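Local coordinates for putative peptidase (Chlamydophila abortus, PDB 3CE2), which is a putative zinc metallopeptidase of the M3B (oligopeptidase F) family that probably degrades small bioactive peptides, at residues Gln197-Leu208 with Asp221-Gln232. Residues are numbered along the deposited sequence; the frame is centred on the assembly and turned at random.
Sequences QATDSEGNSHPL and DRELRKTSYLAQ. With ZN (zinc ion), chain C.
Strand 197-199 runs nearly antiparallel to helix 222-232, at 158° and 6.2 Å between axes, with Ala-198 beside Ser-228 and Asp-200 beside Leu-224. The motif is a beta-hairpin, strands 197-199 and 205-207, lying on the first turns of a helix N-capped by Asp-221. Thr-227 OG1 accepts a nearly straight bond from Thr-199 N at 2.7 Å; chi1 of 50° sets it between its own backbone N and carbonyl carbon.

The cap also grips the hairpin. Asp-221 OD2 takes Ser-201 N at 2.8 Å through its syn lone pair. Asp-221 OD1 accepts from Glu-223 N nearly along its C-O axis and from Ser-201 OG above the carboxylate plane. One carboxylate thus ties the hairpin turn to the helix start. Within that turn, Asp-200 OD1 accepts from Gly-203 N, an Asx motif.

Further along the helix, Leu-208 CD1 lies 3.6 Å from Ala-231 CB, while Leu-208 CD2 meets Ser-228 OG. Tyr-216 of helix 210-217 packs on Leu-208, Leu-224 and Ser-228. Nearer the cap, Leu-224 CD1 reaches Ala-198 CB at 3.8 Å and makes a CH-pi contact over one face of the His-206 ring, 4.0 Å from its centroid. His-206 ND1 donates a weak bond to Asn-204 O at the ring edge, and His-206 NE2 binds a zinc ion at 2.4 Å.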
loop_
_atom_site.group_PDB
_atom_site.type_symbol
_atom_site.label_atom_id
_atom_site.label_comp_id
_atom_site.label_asym_id
_atom_site.label_seq_id
_atom_site.Cartn_x
_atom_site.Cartn_y
_atom_site.Cartn_z
ATOM N N GLN A 197 8.741 -27.115 14.491
ATOM C CA GLN A 197 7.584 -27.924 14.098
ATOM C C GLN A 197 6.309 -27.619 14.851
ATOM O O GLN A 197 6.288 -27.560 16.080
ATOM C CB GLN A 197 7.881 -29.398 14.315
ATOM C CG GLN A 197 8.212 -30.152 13.051
ATOM C CD GLN A 197 9.150 -31.308 13.331
ATOM O OE1 GLN A 197 9.122 -32.333 12.644
ATOM N NE2 GLN A 197 9.988 -31.152 14.361
ATOM N N ALA A 198 5.232 -27.467 14.103
ATOM C CA ALA A 198 3.915 -27.438 14.697
ATOM C C ALA A 198 3.390 -28.867 14.905
ATOM O O ALA A 198 3.957 -29.823 14.369
ATOM C CB ALA A 198 2.975 -26.650 13.829
ATOM N N THR A 199 2.307 -28.997 15.681
ATOM C CA THR A 199 1.618 -30.268 15.903
ATOM C C THR A 199 0.098 -30.092 15.889
ATOM O O THR A 199 -0.423 -29.131 16.454
ATOM C CB THR A 199 2.000 -30.842 17.259
ATOM O OG1 THR A 199 3.395 -30.614 17.481
ATOM C CG2 THR A 199 1.713 -32.325 17.301
ATOM N N ASP A 200 -0.620 -31.024 15.270
ATOM C CA ASP A 200 -2.075 -30.980 15.331
ATOM C C ASP A 200 -2.628 -31.787 16.502
ATOM O O ASP A 200 -1.860 -32.298 17.336
ATOM C CB ASP A 200 -2.736 -31.333 13.987
ATOM C CG ASP A 200 -2.478 -32.774 13.537
ATOM O OD1 ASP A 200 -1.998 -33.618 14.348
ATOM O OD2 ASP A 200 -2.771 -33.044 12.343
ATOM N N SER A 201 -3.952 -31.866 16.597
ATOM C CA SER A 201 -4.580 -32.574 17.710
ATOM C C SER A 201 -4.236 -34.041 17.681
ATOM O O SER A 201 -3.974 -34.635 18.723
ATOM C CB SER A 201 -6.088 -32.419 17.687
ATOM O OG SER A 201 -6.435 -31.129 18.132
ATOM N N GLU A 202 -4.243 -34.623 16.482
ATOM C CA GLU A 202 -3.861 -36.023 16.325
ATOM C C GLU A 202 -2.484 -36.209 16.926
ATOM O O GLU A 202 -2.325 -36.839 17.974
ATOM C CB GLU A 202 -3.875 -36.446 14.854
ATOM C CG GLU A 202 -5.180 -36.119 14.112
ATOM C CD GLU A 202 -6.449 -36.548 14.868
ATOM O OE1 GLU A 202 -6.724 -35.989 15.958
ATOM O OE2 GLU A 202 -7.186 -37.430 14.359
ATOM N N GLY A 203 -1.499 -35.598 16.283
ATOM C CA GLY A 203 -0.118 -35.690 16.723
ATOM C C GLY A 203 0.789 -35.702 15.513
ATOM O O GLY A 203 1.981 -35.953 15.644
ATOM N N ASN A 204 0.212 -35.449 14.334
ATOM C CA ASN A 204 0.992 -35.203 13.122
ATOM C C ASN A 204 1.775 -33.924 13.283
ATOM O O ASN A 204 1.192 -32.888 13.599
ATOM C CB ASN A 204 0.093 -34.999 11.904
ATOM C CG ASN A 204 -0.930 -36.075 11.752
ATOM O OD1 ASN A 204 -0.821 -37.147 12.351
ATOM N ND2 ASN A 204 -1.948 -35.799 10.942
ATOM N N SER A 205 3.084 -33.967 13.065
ATOM C CA SER A 205 3.822 -32.719 13.107
ATOM C C SER A 205 3.822 -32.107 11.721
ATOM O O SER A 205 3.839 -32.812 10.720
ATOM C CB SER A 205 5.221 -32.874 13.697
ATOM O OG SER A 205 5.914 -33.879 13.016
ATOM N N HIS A 206 3.723 -30.785 11.684
ATOM C CA HIS A 206 3.714 -30.039 10.446
ATOM C C HIS A 206 4.910 -29.101 10.553
ATOM O O HIS A 206 4.952 -28.260 11.447
ATOM C CB HIS A 206 2.415 -29.234 10.329
ATOM C CG HIS A 206 1.173 -30.074 10.305
ATOM N ND1 HIS A 206 0.956 -31.115 11.181
ATOM C CD2 HIS A 206 0.068 -30.009 9.521
ATOM C CE1 HIS A 206 -0.219 -31.668 10.925
ATOM N NE2 HIS A 206 -0.781 -31.013 9.926
ATOM N N PRO A 207 5.918 -29.273 9.685
ATOM C CA PRO A 207 7.082 -28.386 9.769
ATOM C C PRO A 207 6.754 -26.993 9.237
ATOM O O PRO A 207 5.784 -26.824 8.494
ATOM C CB PRO A 207 8.137 -29.100 8.910
ATOM C CG PRO A 207 7.578 -30.519 8.713
ATOM C CD PRO A 207 6.097 -30.294 8.645
ATOM N N LEU A 208 7.554 -26.007 9.636
ATOM C CA LEU A 208 7.151 -24.604 9.539
ATOM C C LEU A 208 7.933 -23.790 8.544
ATOM O O LEU A 208 9.085 -24.102 8.209
ATOM C CB LEU A 208 7.255 -23.921 10.907
ATOM C CG LEU A 208 6.198 -24.347 11.925
ATOM C CD1 LEU A 208 6.658 -24.081 13.331
ATOM C CD2 LEU A 208 4.910 -23.630 11.606
ATOM N N ASP A 221 -7.778 -26.339 13.771
ATOM C CA ASP A 221 -7.269 -27.152 14.861
ATOM C C ASP A 221 -6.485 -26.256 15.820
ATOM O O ASP A 221 -5.384 -25.792 15.520
ATOM C CB ASP A 221 -6.395 -28.261 14.265
ATOM C CG ASP A 221 -5.822 -29.212 15.309
ATOM O OD1 ASP A 221 -5.484 -28.774 16.437
ATOM O OD2 ASP A 221 -5.682 -30.409 14.971
ATOM N N ARG A 222 -7.060 -25.986 16.978
ATOM C CA ARG A 222 -6.410 -25.085 17.915
ATOM C C ARG A 222 -4.980 -25.489 18.268
ATOM O O ARG A 222 -4.144 -24.632 18.550
ATOM C CB ARG A 222 -7.225 -24.919 19.189
ATOM C CG ARG A 222 -6.898 -23.620 19.899
ATOM C CD ARG A 222 -7.493 -23.544 21.277
ATOM N NE ARG A 222 -7.165 -22.273 21.913
ATOM C CZ ARG A 222 -7.419 -21.991 23.185
ATOM N NH1 ARG A 222 -8.005 -22.898 23.952
ATOM N NH2 ARG A 222 -7.081 -20.816 23.687
ATOM N N GLU A 223 -4.695 -26.784 18.258
ATOM C CA GLU A 223 -3.391 -27.272 18.713
ATOM C C GLU A 223 -2.293 -26.903 17.708
ATOM O O GLU A 223 -1.150 -26.603 18.089
ATOM C CB GLU A 223 -3.428 -28.789 18.917
ATOM C CG GLU A 223 -2.173 -29.377 19.555
ATOM C CD GLU A 223 -2.022 -29.022 21.043
ATOM O OE1 GLU A 223 -2.987 -28.508 21.670
ATOM O OE2 GLU A 223 -0.921 -29.264 21.587
ATOM N N LEU A 224 -2.664 -26.952 16.428
ATOM C CA LEU A 224 -1.836 -26.507 15.337
ATOM C C LEU A 224 -1.591 -25.009 15.471
ATOM O O LEU A 224 -0.444 -24.561 15.371
ATOM C CB LEU A 224 -2.528 -26.817 14.010
ATOM C CG LEU A 224 -1.688 -26.853 12.727
ATOM C CD1 LEU A 224 -0.544 -27.813 12.903
ATOM C CD2 LEU A 224 -2.537 -27.241 11.506
ATOM N N ARG A 225 -2.654 -24.234 15.714
ATOM C CA ARG A 225 -2.497 -22.789 15.851
ATOM C C ARG A 225 -1.534 -22.513 16.989
ATOM O O ARG A 225 -0.627 -21.694 16.877
ATOM C CB ARG A 225 -3.831 -22.108 16.132
ATOM C CG ARG A 225 -4.851 -22.222 15.016
ATOM C CD ARG A 225 -5.876 -21.086 15.059
ATOM N NE ARG A 225 -6.580 -21.020 16.346
ATOM C CZ ARG A 225 -7.684 -21.703 16.650
ATOM N NH1 ARG A 225 -8.232 -22.520 15.754
ATOM N NH2 ARG A 225 -8.230 -21.573 17.860
ATOM N N LYS A 226 -1.709 -23.242 18.078
ATOM C CA LYS A 226 -0.949 -22.994 19.286
ATOM C C LYS A 226 0.520 -23.365 19.140
ATOM O O LYS A 226 1.401 -22.548 19.494
ATOM C CB LYS A 226 -1.567 -23.740 20.456
ATOM C CG LYS A 226 -0.860 -23.568 21.757
ATOM C CD LYS A 226 -1.315 -24.625 22.748
ATOM C CE LYS A 226 -0.184 -24.871 23.751
ATOM N NZ LYS A 226 -0.551 -25.559 25.031
ATOM N N THR A 227 0.811 -24.572 18.635
ATOM C CA THR A 227 2.233 -25.015 18.580
ATOM C C THR A 227 3.006 -24.298 17.483
ATOM O O THR A 227 4.222 -24.150 17.560
ATOM C CB THR A 227 2.391 -26.513 18.378
ATOM O OG1 THR A 227 1.566 -26.913 17.277
ATOM C CG2 THR A 227 1.993 -27.271 19.637
ATOM N N SER A 228 2.269 -23.824 16.489
ATOM C CA SER A 228 2.808 -23.021 15.411
ATOM C C SER A 228 3.220 -21.633 15.896
ATOM O O SER A 228 4.371 -21.212 15.741
ATOM C CB SER A 228 1.750 -22.905 14.330
ATOM O OG SER A 228 2.250 -22.143 13.271
ATOM N N TYR A 229 2.276 -20.926 16.505
ATOM C CA TYR A 229 2.578 -19.657 17.169
ATOM C C TYR A 229 3.733 -19.768 18.169
ATOM O O TYR A 229 4.674 -18.980 18.122
ATOM C CB TYR A 229 1.314 -19.123 17.859
ATOM C CG TYR A 229 1.544 -17.922 18.734
ATOM C CD1 TYR A 229 1.588 -16.639 18.184
ATOM C CD2 TYR A 229 1.741 -18.064 20.114
ATOM C CE1 TYR A 229 1.812 -15.513 18.987
ATOM C CE2 TYR A 229 1.964 -16.945 20.924
ATOM C CZ TYR A 229 1.997 -15.676 20.347
ATOM O OH TYR A 229 2.215 -14.572 21.123
ATOM N N LEU A 230 3.670 -20.737 19.079
ATOM C CA LEU A 230 4.726 -20.889 20.078
ATOM C C LEU A 230 6.065 -21.216 19.432
ATOM O O LEU A 230 7.114 -20.750 19.886
ATOM C CB LEU A 230 4.367 -21.959 21.110
ATOM C CG LEU A 230 3.179 -21.662 22.032
ATOM C CD1 LEU A 230 2.916 -22.842 22.932
ATOM C CD2 LEU A 230 3.420 -20.424 22.865
ATOM N N ALA A 231 6.064 -22.012 18.370
ATOM C CA ALA A 231 7.364 -22.320 17.759
ATOM C C ALA A 231 7.929 -21.072 17.084
ATOM O O ALA A 231 9.136 -20.803 17.165
ATOM C CB ALA A 231 7.274 -23.483 16.791
ATOM N N GLN A 232 7.062 -20.288 16.435
ATOM C CA GLN A 232 7.534 -19.038 15.873
ATOM C C GLN A 232 8.161 -18.154 16.943
ATOM O O GLN A 232 9.213 -17.583 16.714
ATOM C CB GLN A 232 6.453 -18.307 15.094
ATOM C CG GLN A 232 6.113 -18.957 13.768
ATOM C CD GLN A 232 7.355 -19.330 12.922
ATOM O OE1 GLN A 232 8.053 -20.333 13.185
ATOM N NE2 GLN A 232 7.606 -18.531 11.879
HETATM ZN ZN ZN C . -2.718 -30.406 8.591
#